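Long-range contacts in UDP-N-acetylglucosamine 2-epimerase (Listeria monocytogenes, PDB 3OT5), which probably interconverts UDP-N-acetylglucosamine and UDP-N-acetylmannosamine by inverting the configuration at C2 of the sugar: residues 246-251 with 348-352; 302-306 with 355-359; 106-111 with 133-139; 98-103 with 125-130. One frame throughout, in Å; residues are numbered along the deposited sequence.

Contact 1. Residues 246-251 with 348-352; sequences EAVREI and KENLI
The carboxylate of Glu250 carries Ile352 CD1 over one face, the methyl carbon lying 3.4 Å from Glu250 CD and almost directly above it. At the OE2 end of the same group, Lys348 CE approaches to 3.8 Å. The second flat group, the carboxylate of Glu246, receives Lys348 NZ at OE2 in a salt bridge of 3.3 Å. This donor stands well above the carboxylate plane, 60° out of it. Lys348 reaches so far because its chain is fully extended, with CG anti to the backbone N (chi1 -178°), and it runs past Ala247 CB and Glu246 CB on the way.

Beneath these charged ends lies an apolar seam. Ala247 CB packs tightly against Leu351 CD2 at 3.5 Å, and its small side chain permits close backbones: Ala247 CA and Lys348 CA are 4.9 Å apart. Ile251 CG1 continues the seam against Ile352 CA at 4.0 Å. Segments 246-251 and 348-352, on helices 240-254 and 348-360, cross at -34° on one side of the parallel sheet of the second Rossmann-like domain, where Ile251 also touches Phe306 of strand 302-307.

Lys348 NZ lies 4.4 Å from Glu250 OE2, beyond a salt bridge, so this lysine probably balances two acidic groups of helix 240-254 at the less buried margin, while Ala247, Leu351 and Ile251 form the buried side.

Contact 2. Residues 302-306 with 355-359; sequences SYLVF and ALDLL
Tyr303, at a corner of the chain, and Leu304 and Phe306, on the central strand that follows, reach the helix covering this part of the second Rossmann-like domain, and each meets it in a different way. Segment 302-306 belongs to strand 302-307 of the parallel sheet, and segment 355-359 to helix 348-360, which follows the last strand and runs back across the sheet. Strand 304-306 and the helical segment 355-359 are nearly antiparallel, their axes 10.4 Å apart.

The Tyr303 ring comes edge-on to the helix backbone, with Leu358 O lying at its edge in the ring plane. A chi1 of -174° swings this ring away from its own amide N and towards the helix. Leu359 CD2 meets the same ring obliquely, 3.5 Å from Tyr303 CD2. Beyond this pair, His365 stacks on the tyrosine and Arg225 makes a cation-pi contact with it, so the ring also has aromatic and cationic partners outside the two segments.

Leu304 is the looser middle element. One of its methyls, CD2, faces the turn of helix between Ala355 and Leu359, 4.3 Å from Leu358 CB and also 4.3 Å from Leu359 CG. Phe306 in turn presents an edge: its CZ abuts Ala355 CB at 3.6 Å, with the methyl near the ring plane.

The polar link is a hydrogen bond from Tyr303 OH to Leu358 O, 3.1 Å long, with a C=O...donor angle of 144° and the hydroxyl tilted 24° from the carbonyl plane.

Contact 3. Residues 106-111 with 133-139; sequences INEVIA and ATFYQQK
Two side-chain amides meet in an unusual way: Gln137 NE2 donates to Asn107 OD1 from above the carbonyl plane, 50° out of it, rather than on a lone pair. The modelled separation of NE2 and OD1, 2.5 Å, is shorter than an ordinary N-H...O bond and its exact value is doubtful. On the donor side the direction is favourable, Asn107 OD1 lying nearly in the amide plane of Gln137, although the short distance makes the detail uncertain. The two amide planes stand 59° apart. Gln137 manages this by bending at chi2 (-64°), which folds its amide back over helix 95-113, leaving Gln137 OE1 3.7 Å from Ala111 CB.

Next to the amides, Ala133 CB sits 3.4 Å from Asn107 N and 3.8 Å from Ile106 CG2, bringing the two backbones close. In the Rossmann-like first domain, helix 95-113 precedes strand 117-121 and helix 125-136 follows it, so the contact pairs the helices on either side of this strand in sequence. Helix 125-136 stops here in a Schellman motif, with Gln138 at positive phi as its C-prime residue, Lys139 N bonded to Thr134 O and Gln138 N to Phe135 O.

Ile110 fills the angle between the helix end and the chain beyond it. Its CG2 lies 3.5 Å from Gln137 CB and 3.7 Å from Lys139 CD, whereas its CD1 touches Thr134 OG1 at 3.2 Å. That hydroxyl is bonded to Ala130 O, and Lys139 NZ to Asn114 OD1.

Contact 4. Residues 98-103 with 125-130; sequences ITSRVM and TTSFAA
Thr99, Val102 and Met103 pack on Thr125 and Ala129 in a helix-helix contact of the first domain, between helix 95-113 and the start of helix 125-136. The segment axes approach to 8.3 Å and cross at -50°. Ala129 is the centre of the fit: its CB lies 3.5 Å from Val102 CG1 and 3.7 Å from Thr99 O, and its small size lets Met103 CA and Ala129 CA come within 4.8 Å.

This geometry fits ridges-into-grooves packing of the class built from residues four apart, here Thr99 and Met103 against Thr125 and Ala129. The helices flank strand 117-121 of the Rossmann-like sheet in sequence, one before it and one after.

Towards the N-terminal end of both segments, Thr125 CG2 comes close to Thr99 OG1, at 3.2 Å. That hydroxyl bonds to Leu95 O in its own helix, and Thr125 OG1 to Asn162, so both polar groups have partners away from this touch. With chi1 at 170°, Val102 divides its methyls between two neighbours, CG1 on Ala129 and CG2 4.0 Å from Thr126 CG2. Phe128, clasped mainly by helix 159-169, brings CE2 obliquely within 4.1 Å of Thr99 CG2.

How the contacts relate
From the N terminus, helix 95-113 supplies 98-103 and then 106-111, and helix 125-136 with the turn after it answers in the same order with 125-130 and 133-139. Contacts 4 and 3 therefore cross, each closing a loop through strand 117-121; they touch where Ala133 meets Met103, and together zip two helices of the first domain. The chain then enters the second domain. Contact 1 opens at 246-251 and contact 2 at 302-306, and helix 348-360 closes both in turn, so these also cross. Ile251 joins them by packing on Ala355 and Phe306, tying two helices to a central strand. Centres of contacts 1 and 3 are about 53 Å apart.

Contact 1. Residues 246-251 with 348-352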
loop_
_atom_site.group_PDB
_atom_site.type_symbol
_atom_site.label_atom_id
_atom_site.label_comp_id
_atom_site.label_asym_id
_atom_site.label_seq_id
_atom_site.Cartn_x
_atom_site.Cartn_y
_atom_site.Cartn_z
ATOM N N GLU A 246 25.056 -3.667 -10.485
ATOM C CA GLU A 246 26.477 -3.382 -10.339
ATOM C C GLU A 246 26.683 -2.414 -9.182
ATOM O O GLU A 246 27.650 -2.531 -8.448
ATOM C CB GLU A 246 27.065 -2.823 -11.637
ATOM C CG GLU A 246 27.122 -3.839 -12.775
ATOM C CD GLU A 246 27.664 -3.263 -14.078
ATOM O OE1 GLU A 246 28.158 -4.046 -14.922
ATOM O OE2 GLU A 246 27.615 -2.033 -14.261
ATOM N N ALA A 247 25.749 -1.482 -9.010
ATOM C CA ALA A 247 25.835 -0.502 -7.932
ATOM C C ALA A 247 25.783 -1.163 -6.556
ATOM O O ALA A 247 26.648 -0.914 -5.722
ATOM C CB ALA A 247 24.715 0.521 -8.054
ATOM N N VAL A 248 24.763 -1.993 -6.331
ATOM C CA VAL A 248 24.590 -2.676 -5.052
ATOM C C VAL A 248 25.709 -3.699 -4.799
ATOM O O VAL A 248 26.142 -3.885 -3.668
ATOM C CB VAL A 248 23.167 -3.289 -4.907
ATOM C CG1 VAL A 248 22.127 -2.175 -4.831
ATOM C CG2 VAL A 248 22.845 -4.237 -6.054
ATOM N N ARG A 249 26.182 -4.353 -5.853
ATOM C CA ARG A 249 27.300 -5.280 -5.727
ATOM C C ARG A 249 28.463 -4.508 -5.115
ATOM O O ARG A 249 29.079 -4.942 -4.139
ATOM C CB ARG A 249 27.719 -5.784 -7.103
ATOM C CG ARG A 249 28.977 -6.637 -7.143
ATOM C CD ARG A 249 28.783 -8.053 -6.612
ATOM N NE ARG A 249 30.038 -8.804 -6.688
ATOM C CZ ARG A 249 30.150 -10.131 -6.648
ATOM N NH1 ARG A 249 29.075 -10.903 -6.599
ATOM N NH2 ARG A 249 31.352 -10.690 -6.721
ATOM N N GLU A 250 28.747 -3.352 -5.701
ATOM C CA GLU A 250 29.843 -2.499 -5.243
ATOM C C GLU A 250 29.627 -1.969 -3.815
ATOM O O GLU A 250 30.591 -1.811 -3.061
ATOM C CB GLU A 250 30.080 -1.357 -6.245
ATOM C CG GLU A 250 31.290 -0.498 -5.924
ATOM C CD GLU A 250 31.656 0.482 -7.039
ATOM O OE1 GLU A 250 32.432 1.425 -6.766
ATOM O OE2 GLU A 250 31.174 0.310 -8.184
ATOM N N ILE A 251 28.377 -1.696 -3.447
ATOM C CA ILE A 251 28.059 -1.226 -2.097
ATOM C C ILE A 251 28.415 -2.353 -1.127
ATOM O O ILE A 251 29.094 -2.135 -0.109
ATOM C CB ILE A 251 26.554 -0.856 -1.942
ATOM C CG1 ILE A 251 26.181 0.337 -2.825
ATOM C CG2 ILE A 251 26.226 -0.506 -0.505
ATOM C CD1 ILE A 251 24.671 0.620 -2.869
ATOM N N LYS A 348 23.991 4.300 -11.511
ATOM C CA LYS A 348 24.885 3.518 -10.639
ATOM C C LYS A 348 25.691 4.363 -9.631
ATOM O O LYS A 348 25.790 4.024 -8.453
ATOM C CB LYS A 348 25.850 2.724 -11.525
ATOM C CG LYS A 348 26.828 1.820 -10.805
ATOM C CD LYS A 348 27.759 1.160 -11.824
ATOM C CE LYS A 348 28.767 0.233 -11.172
ATOM N NZ LYS A 348 29.620 -0.463 -12.191
ATOM N N GLU A 349 26.266 5.460 -10.094
ATOM C CA GLU A 349 27.061 6.308 -9.209
ATOM C C GLU A 349 26.204 6.946 -8.121
ATOM O O GLU A 349 26.654 7.126 -6.991
ATOM C CB GLU A 349 27.815 7.391 -9.996
ATOM C CG GLU A 349 28.928 6.859 -10.910
ATOM C CD GLU A 349 28.426 5.982 -12.049
ATOM O OE1 GLU A 349 27.262 6.168 -12.482
ATOM O OE2 GLU A 349 29.206 5.122 -12.526
ATOM N N ASN A 350 24.955 7.253 -8.452
ATOM C CA ASN A 350 24.067 7.889 -7.498
ATOM C C ASN A 350 23.569 6.844 -6.473
ATOM O O ASN A 350 23.361 7.163 -5.303
ATOM C CB ASN A 350 22.911 8.582 -8.235
ATOM C CG ASN A 350 22.338 9.755 -7.460
ATOM O OD1 ASN A 350 23.084 10.556 -6.883
ATOM N ND2 ASN A 350 21.025 9.908 -7.501
ATOM N N LEU A 351 23.366 5.602 -6.912
ATOM C CA LEU A 351 22.956 4.531 -5.986
ATOM C C LEU A 351 24.024 4.355 -4.898
ATOM O O LEU A 351 23.717 4.375 -3.697
ATOM C CB LEU A 351 22.742 3.197 -6.713
ATOM C CG LEU A 351 21.356 2.758 -7.239
ATOM C CD1 LEU A 351 20.879 3.690 -8.311
ATOM C CD2 LEU A 351 21.325 1.313 -7.723
ATOM N N ILE A 352 25.273 4.196 -5.337
ATOM C CA ILE A 352 26.426 4.005 -4.439
ATOM C C ILE A 352 26.603 5.167 -3.468
ATOM O O ILE A 352 26.640 4.974 -2.249
ATOM C CB ILE A 352 27.747 3.841 -5.233
ATOM C CG1 ILE A 352 27.701 2.592 -6.117
ATOM C CG2 ILE A 352 28.933 3.732 -4.281
ATOM C CD1 ILE A 352 28.900 2.442 -7.017
#

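Contact 2. Residues 302-306 with 355-359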
loop_
_atom_site.group_PDB
_atom_site.type_symbol
_atom_site.label_atom_id
_atom_site.label_comp_id
_atom_site.label_asym_id
_atom_site.label_seq_id
_atom_site.Cartn_x
_atom_site.Cartn_y
_atom_site.Cartn_z
ATOM N N SER A 302 15.445 -4.307 8.047
ATOM C CA SER A 302 16.284 -3.652 7.050
ATOM C C SER A 302 16.862 -2.321 7.543
ATOM O O SER A 302 16.241 -1.610 8.335
ATOM C CB SER A 302 15.483 -3.429 5.771
ATOM O OG SER A 302 14.998 -4.665 5.272
ATOM N N TYR A 303 18.066 -2.011 7.077
ATOM C CA TYR A 303 18.739 -0.777 7.426
ATOM C C TYR A 303 18.317 0.259 6.394
ATOM O O TYR A 303 18.151 1.433 6.711
ATOM C CB TYR A 303 20.257 -0.975 7.417
ATOM C CG TYR A 303 21.068 0.206 7.894
ATOM C CD1 TYR A 303 21.292 0.419 9.251
ATOM C CD2 TYR A 303 21.654 1.089 6.988
ATOM C CE1 TYR A 303 22.060 1.502 9.700
ATOM C CE2 TYR A 303 22.428 2.173 7.427
ATOM C CZ TYR A 303 22.618 2.374 8.784
ATOM O OH TYR A 303 23.378 3.445 9.218
ATOM N N LEU A 304 18.148 -0.176 5.153
ATOM C CA LEU A 304 17.716 0.732 4.108
ATOM C C LEU A 304 17.144 -0.112 2.984
ATOM O O LEU A 304 17.415 -1.312 2.876
ATOM C CB LEU A 304 18.863 1.643 3.624
ATOM C CG LEU A 304 19.891 1.098 2.633
ATOM C CD1 LEU A 304 19.253 1.076 1.263
ATOM C CD2 LEU A 304 21.152 1.947 2.575
ATOM N N VAL A 305 16.326 0.509 2.157
ATOM C CA VAL A 305 15.701 -0.203 1.059
ATOM C C VAL A 305 15.740 0.623 -0.201
ATOM O O VAL A 305 15.550 1.836 -0.159
ATOM C CB VAL A 305 14.227 -0.572 1.400
ATOM C CG1 VAL A 305 13.462 0.641 1.846
ATOM C CG2 VAL A 305 13.513 -1.244 0.189
ATOM N N PHE A 306 16.052 -0.040 -1.306
ATOM C CA PHE A 306 16.055 0.557 -2.632
ATOM C C PHE A 306 14.823 0.016 -3.291
ATOM O O PHE A 306 14.665 -1.182 -3.346
ATOM C CB PHE A 306 17.213 0.078 -3.505
ATOM C CG PHE A 306 18.562 0.620 -3.132
ATOM C CD1 PHE A 306 18.954 1.881 -3.560
ATOM C CD2 PHE A 306 19.483 -0.173 -2.451
ATOM C CE1 PHE A 306 20.231 2.372 -3.256
ATOM C CE2 PHE A 306 20.749 0.303 -2.148
ATOM C CZ PHE A 306 21.123 1.582 -2.546
ATOM N N ALA A 355 23.729 5.447 -1.036
ATOM C CA ALA A 355 23.733 4.306 -0.136
ATOM C C ALA A 355 24.836 4.484 0.921
ATOM O O ALA A 355 24.583 4.404 2.128
ATOM C CB ALA A 355 23.967 3.039 -0.912
ATOM N N LEU A 356 26.055 4.729 0.455
ATOM C CA LEU A 356 27.192 4.909 1.355
ATOM C C LEU A 356 26.915 6.008 2.372
ATOM O O LEU A 356 27.206 5.848 3.554
ATOM C CB LEU A 356 28.470 5.207 0.572
ATOM C CG LEU A 356 28.938 4.097 -0.371
ATOM C CD1 LEU A 356 30.314 4.428 -0.950
ATOM C CD2 LEU A 356 28.988 2.772 0.355
ATOM N N ASP A 357 26.347 7.115 1.905
ATOM C CA ASP A 357 25.995 8.237 2.776
ATOM C C ASP A 357 25.229 7.723 3.984
ATOM O O ASP A 357 25.614 7.975 5.131
ATOM C CB ASP A 357 25.123 9.242 2.015
ATOM C CG ASP A 357 24.680 10.418 2.875
ATOM O OD1 ASP A 357 23.502 10.833 2.740
ATOM O OD2 ASP A 357 25.482 10.907 3.703
ATOM N N LEU A 358 24.155 6.985 3.713
ATOM C CA LEU A 358 23.303 6.420 4.763
ATOM C C LEU A 358 24.027 5.384 5.613
ATOM O O LEU A 358 23.850 5.334 6.832
ATOM C CB LEU A 358 22.042 5.800 4.153
ATOM C CG LEU A 358 21.101 6.805 3.496
ATOM C CD1 LEU A 358 19.909 6.106 2.847
ATOM C CD2 LEU A 358 20.639 7.813 4.525
ATOM N N LEU A 359 24.842 4.557 4.976
ATOM C CA LEU A 359 25.591 3.542 5.703
ATOM C C LEU A 359 26.711 4.118 6.596
ATOM O O LEU A 359 26.929 3.630 7.707
ATOM C CB LEU A 359 26.175 2.518 4.724
ATOM C CG LEU A 359 25.143 1.627 4.031
ATOM C CD1 LEU A 359 25.777 0.844 2.891
ATOM C CD2 LEU A 359 24.477 0.688 5.044
#

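Contact 3. Residues 106-111 with 133-139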
loop_
_atom_site.group_PDB
_atom_site.type_symbol
_atom_site.label_atom_id
_atom_site.label_comp_id
_atom_site.label_asym_id
_atom_site.label_seq_id
_atom_site.Cartn_x
_atom_site.Cartn_y
_atom_site.Cartn_z
ATOM N N ILE A 106 -22.675 -7.350 -6.650
ATOM C CA ILE A 106 -22.757 -6.469 -5.494
ATOM C C ILE A 106 -24.156 -5.860 -5.345
ATOM O O ILE A 106 -24.639 -5.693 -4.238
ATOM C CB ILE A 106 -21.692 -5.378 -5.545
ATOM C CG1 ILE A 106 -20.299 -6.015 -5.476
ATOM C CG2 ILE A 106 -21.869 -4.420 -4.381
ATOM C CD1 ILE A 106 -20.092 -6.891 -4.227
ATOM N N ASN A 107 -24.805 -5.523 -6.452
ATOM C CA ASN A 107 -26.165 -5.006 -6.379
ATOM C C ASN A 107 -27.021 -5.967 -5.554
ATOM O O ASN A 107 -27.714 -5.569 -4.620
ATOM C CB ASN A 107 -26.773 -4.896 -7.770
ATOM C CG ASN A 107 -28.141 -4.263 -7.754
ATOM O OD1 ASN A 107 -28.278 -3.080 -7.472
ATOM N ND2 ASN A 107 -29.157 -5.035 -8.117
ATOM N N GLU A 108 -26.941 -7.247 -5.895
ATOM C CA GLU A 108 -27.719 -8.287 -5.220
ATOM C C GLU A 108 -27.300 -8.450 -3.760
ATOM O O GLU A 108 -28.144 -8.570 -2.883
ATOM C CB GLU A 108 -27.569 -9.607 -5.969
ATOM C CG GLU A 108 -28.442 -10.745 -5.446
ATOM C CD GLU A 108 -28.311 -12.011 -6.272
ATOM O OE1 GLU A 108 -27.524 -12.016 -7.244
ATOM O OE2 GLU A 108 -29.002 -13.002 -5.958
ATOM N N VAL A 109 -25.996 -8.438 -3.494
ATOM C CA VAL A 109 -25.523 -8.592 -2.121
ATOM C C VAL A 109 -25.999 -7.434 -1.253
ATOM O O VAL A 109 -26.463 -7.651 -0.133
ATOM C CB VAL A 109 -23.985 -8.730 -2.052
ATOM C CG1 VAL A 109 -23.504 -8.698 -0.604
ATOM C CG2 VAL A 109 -23.557 -10.015 -2.727
ATOM N N ILE A 110 -25.899 -6.213 -1.777
ATOM C CA ILE A 110 -26.318 -5.027 -1.041
ATOM C C ILE A 110 -27.828 -5.017 -0.795
ATOM O O ILE A 110 -28.279 -4.759 0.322
ATOM C CB ILE A 110 -25.896 -3.750 -1.761
ATOM C CG1 ILE A 110 -24.365 -3.634 -1.756
ATOM C CG2 ILE A 110 -26.502 -2.545 -1.092
ATOM C CD1 ILE A 110 -23.831 -2.507 -2.572
ATOM N N ALA A 111 -28.604 -5.314 -1.832
ATOM C CA ALA A 111 -30.065 -5.348 -1.725
ATOM C C ALA A 111 -30.527 -6.264 -0.598
ATOM O O ALA A 111 -31.446 -5.920 0.147
ATOM C CB ALA A 111 -30.700 -5.794 -3.056
ATOM N N ALA A 133 -23.008 -0.023 -7.648
ATOM C CA ALA A 133 -24.141 -0.838 -7.156
ATOM C C ALA A 133 -24.633 -0.235 -5.832
ATOM O O ALA A 133 -25.809 -0.261 -5.541
ATOM C CB ALA A 133 -23.748 -2.302 -6.980
ATOM N N THR A 134 -23.708 0.314 -5.050
ATOM C CA THR A 134 -24.018 0.961 -3.779
ATOM C C THR A 134 -24.924 2.185 -4.042
ATOM O O THR A 134 -25.938 2.399 -3.349
ATOM C CB THR A 134 -22.704 1.346 -3.029
ATOM O OG1 THR A 134 -21.996 0.148 -2.678
ATOM C CG2 THR A 134 -22.976 2.141 -1.773
ATOM N N PHE A 135 -24.587 2.959 -5.069
ATOM C CA PHE A 135 -25.391 4.116 -5.434
ATOM C C PHE A 135 -26.758 3.669 -5.942
ATOM O O PHE A 135 -27.795 4.242 -5.571
ATOM C CB PHE A 135 -24.711 4.951 -6.502
ATOM C CG PHE A 135 -25.621 5.970 -7.117
ATOM C CD1 PHE A 135 -26.017 7.076 -6.401
ATOM C CD2 PHE A 135 -26.076 5.820 -8.411
ATOM C CE1 PHE A 135 -26.865 7.999 -6.956
ATOM C CE2 PHE A 135 -26.931 6.747 -8.973
ATOM C CZ PHE A 135 -27.326 7.829 -8.250
ATOM N N TYR A 136 -26.771 2.661 -6.801
ATOM C CA TYR A 136 -28.048 2.169 -7.310
ATOM C C TYR A 136 -28.928 1.715 -6.179
ATOM O O TYR A 136 -30.131 1.913 -6.222
ATOM C CB TYR A 136 -27.889 1.062 -8.361
ATOM C CG TYR A 136 -27.295 1.523 -9.670
ATOM C CD1 TYR A 136 -27.532 2.816 -10.145
ATOM C CD2 TYR A 136 -26.656 0.624 -10.526
ATOM C CE1 TYR A 136 -27.043 3.236 -11.363
ATOM C CE2 TYR A 136 -26.171 1.041 -11.778
ATOM C CZ TYR A 136 -26.375 2.346 -12.182
ATOM O OH TYR A 136 -25.934 2.786 -13.404
ATOM N N GLN A 137 -28.320 1.163 -5.132
ATOM C CA GLN A 137 -29.069 0.698 -3.957
ATOM C C GLN A 137 -29.314 1.798 -2.943
ATOM O O GLN A 137 -29.843 1.546 -1.864
ATOM C CB GLN A 137 -28.322 -0.452 -3.285
ATOM C CG GLN A 137 -28.297 -1.664 -4.133
ATOM C CD GLN A 137 -29.664 -2.196 -4.360
ATOM O OE1 GLN A 137 -30.511 -2.154 -3.465
ATOM N NE2 GLN A 137 -29.901 -2.730 -5.552
ATOM N N GLN A 138 -28.947 3.016 -3.304
ATOM C CA GLN A 138 -29.096 4.177 -2.444
ATOM C C GLN A 138 -28.555 3.984 -1.022
ATOM O O GLN A 138 -29.215 4.342 -0.040
ATOM C CB GLN A 138 -30.537 4.655 -2.444
ATOM C CG GLN A 138 -30.982 5.096 -3.823
ATOM C CD GLN A 138 -32.354 5.716 -3.826
ATOM O OE1 GLN A 138 -33.211 5.383 -3.001
ATOM N NE2 GLN A 138 -32.578 6.630 -4.764
ATOM N N LYS A 139 -27.350 3.414 -0.937
ATOM C CA LYS A 139 -26.650 3.216 0.332
ATOM C C LYS A 139 -25.510 4.205 0.379
ATOM O O LYS A 139 -24.979 4.615 -0.659
ATOM C CB LYS A 139 -26.028 1.826 0.456
ATOM C CG LYS A 139 -26.858 0.658 0.935
ATOM C CD LYS A 139 -28.164 0.492 0.260
ATOM C CE LYS A 139 -29.269 1.191 1.013
ATOM N NZ LYS A 139 -29.536 0.465 2.286
#

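Contact 4. Residues 98-103 with 125-130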
loop_
_atom_site.group_PDB
_atom_site.type_symbol
_atom_site.label_atom_id
_atom_site.label_comp_id
_atom_site.label_asym_id
_atom_site.label_seq_id
_atom_site.Cartn_x
_atom_site.Cartn_y
_atom_site.Cartn_z
ATOM N N ILE A 98 -16.179 -7.684 -16.494
ATOM C CA ILE A 98 -15.776 -7.714 -15.103
ATOM C C ILE A 98 -16.642 -6.727 -14.341
ATOM O O ILE A 98 -17.171 -7.024 -13.275
ATOM C CB ILE A 98 -14.274 -7.339 -14.942
ATOM C CG1 ILE A 98 -13.377 -8.418 -15.571
ATOM C CG2 ILE A 98 -13.894 -7.172 -13.485
ATOM C CD1 ILE A 98 -11.865 -8.051 -15.586
ATOM N N THR A 99 -16.787 -5.544 -14.919
ATOM C CA THR A 99 -17.568 -4.462 -14.322
ATOM C C THR A 99 -19.024 -4.873 -14.158
ATOM O O THR A 99 -19.594 -4.728 -13.090
ATOM C CB THR A 99 -17.453 -3.205 -15.180
ATOM O OG1 THR A 99 -16.064 -2.857 -15.300
ATOM C CG2 THR A 99 -18.232 -2.039 -14.584
ATOM N N SER A 100 -19.622 -5.397 -15.213
ATOM C CA SER A 100 -21.009 -5.829 -15.121
ATOM C C SER A 100 -21.192 -6.970 -14.089
ATOM O O SER A 100 -22.121 -6.931 -13.279
ATOM C CB SER A 100 -21.525 -6.238 -16.488
ATOM O OG SER A 100 -20.689 -7.208 -17.057
ATOM N N ARG A 101 -20.309 -7.964 -14.100
ATOM C CA ARG A 101 -20.422 -9.074 -13.145
ATOM C C ARG A 101 -20.342 -8.632 -11.688
ATOM O O ARG A 101 -21.125 -9.089 -10.853
ATOM C CB ARG A 101 -19.384 -10.165 -13.415
ATOM C CG ARG A 101 -19.709 -11.023 -14.618
ATOM C CD ARG A 101 -18.740 -12.183 -14.746
ATOM N NE ARG A 101 -19.154 -13.114 -15.793
ATOM C CZ ARG A 101 -18.805 -13.028 -17.075
ATOM N NH1 ARG A 101 -18.018 -12.047 -17.505
ATOM N NH2 ARG A 101 -19.244 -13.937 -17.937
ATOM N N VAL A 102 -19.393 -7.755 -11.394
ATOM C CA VAL A 102 -19.204 -7.237 -10.048
ATOM C C VAL A 102 -20.366 -6.328 -9.615
ATOM O O VAL A 102 -20.819 -6.377 -8.454
ATOM C CB VAL A 102 -17.878 -6.430 -9.940
ATOM C CG1 VAL A 102 -17.817 -5.717 -8.653
ATOM C CG2 VAL A 102 -16.656 -7.347 -10.109
ATOM N N MET A 103 -20.831 -5.496 -10.549
ATOM C CA MET A 103 -21.913 -4.572 -10.285
ATOM C C MET A 103 -23.217 -5.311 -10.016
ATOM O O MET A 103 -23.935 -4.981 -9.084
ATOM C CB MET A 103 -22.088 -3.636 -11.470
ATOM C CG MET A 103 -23.259 -2.667 -11.343
ATOM S SD MET A 103 -23.486 -1.757 -12.877
ATOM C CE MET A 103 -23.692 -3.078 -14.064
ATOM N N THR A 125 -11.274 -1.775 -10.484
ATOM C CA THR A 125 -12.535 -1.852 -11.183
ATOM C C THR A 125 -13.621 -2.406 -10.283
ATOM O O THR A 125 -14.777 -1.998 -10.379
ATOM C CB THR A 125 -12.362 -2.674 -12.427
ATOM O OG1 THR A 125 -11.504 -1.932 -13.277
ATOM C CG2 THR A 125 -13.721 -2.954 -13.137
ATOM N N THR A 126 -13.239 -3.325 -9.404
ATOM C CA THR A 126 -14.167 -3.918 -8.455
ATOM C C THR A 126 -14.738 -2.843 -7.535
ATOM O O THR A 126 -15.934 -2.799 -7.308
ATOM C CB THR A 126 -13.485 -5.033 -7.646
ATOM O OG1 THR A 126 -12.254 -4.533 -7.101
ATOM C CG2 THR A 126 -13.168 -6.210 -8.543
ATOM N N SER A 127 -13.890 -1.943 -7.054
ATOM C CA SER A 127 -14.341 -0.864 -6.178
ATOM C C SER A 127 -15.309 0.089 -6.843
ATOM O O SER A 127 -16.288 0.533 -6.228
ATOM C CB SER A 127 -13.155 -0.077 -5.653
ATOM O OG SER A 127 -12.444 -0.886 -4.756
ATOM N N PHE A 128 -15.022 0.438 -8.084
ATOM C CA PHE A 128 -15.895 1.328 -8.818
ATOM C C PHE A 128 -17.235 0.669 -9.036
ATOM O O PHE A 128 -18.273 1.274 -8.786
ATOM C CB PHE A 128 -15.279 1.713 -10.149
ATOM C CG PHE A 128 -16.289 2.126 -11.180
ATOM C CD1 PHE A 128 -17.043 3.281 -11.021
ATOM C CD2 PHE A 128 -16.484 1.351 -12.322
ATOM C CE1 PHE A 128 -17.958 3.654 -11.969
ATOM C CE2 PHE A 128 -17.394 1.735 -13.278
ATOM C CZ PHE A 128 -18.135 2.887 -13.099
ATOM N N ALA A 129 -17.199 -0.578 -9.482
ATOM C CA ALA A 129 -18.421 -1.324 -9.776
ATOM C C ALA A 129 -19.301 -1.502 -8.538
ATOM O O ALA A 129 -20.522 -1.364 -8.591
ATOM C CB ALA A 129 -18.070 -2.678 -10.377
ATOM N N ALA A 130 -18.658 -1.827 -7.433
ATOM C CA ALA A 130 -19.351 -2.024 -6.175
ATOM C C ALA A 130 -19.895 -0.676 -5.713
ATOM O O ALA A 130 -20.968 -0.595 -5.104
ATOM C CB ALA A 130 -18.399 -2.630 -5.149
#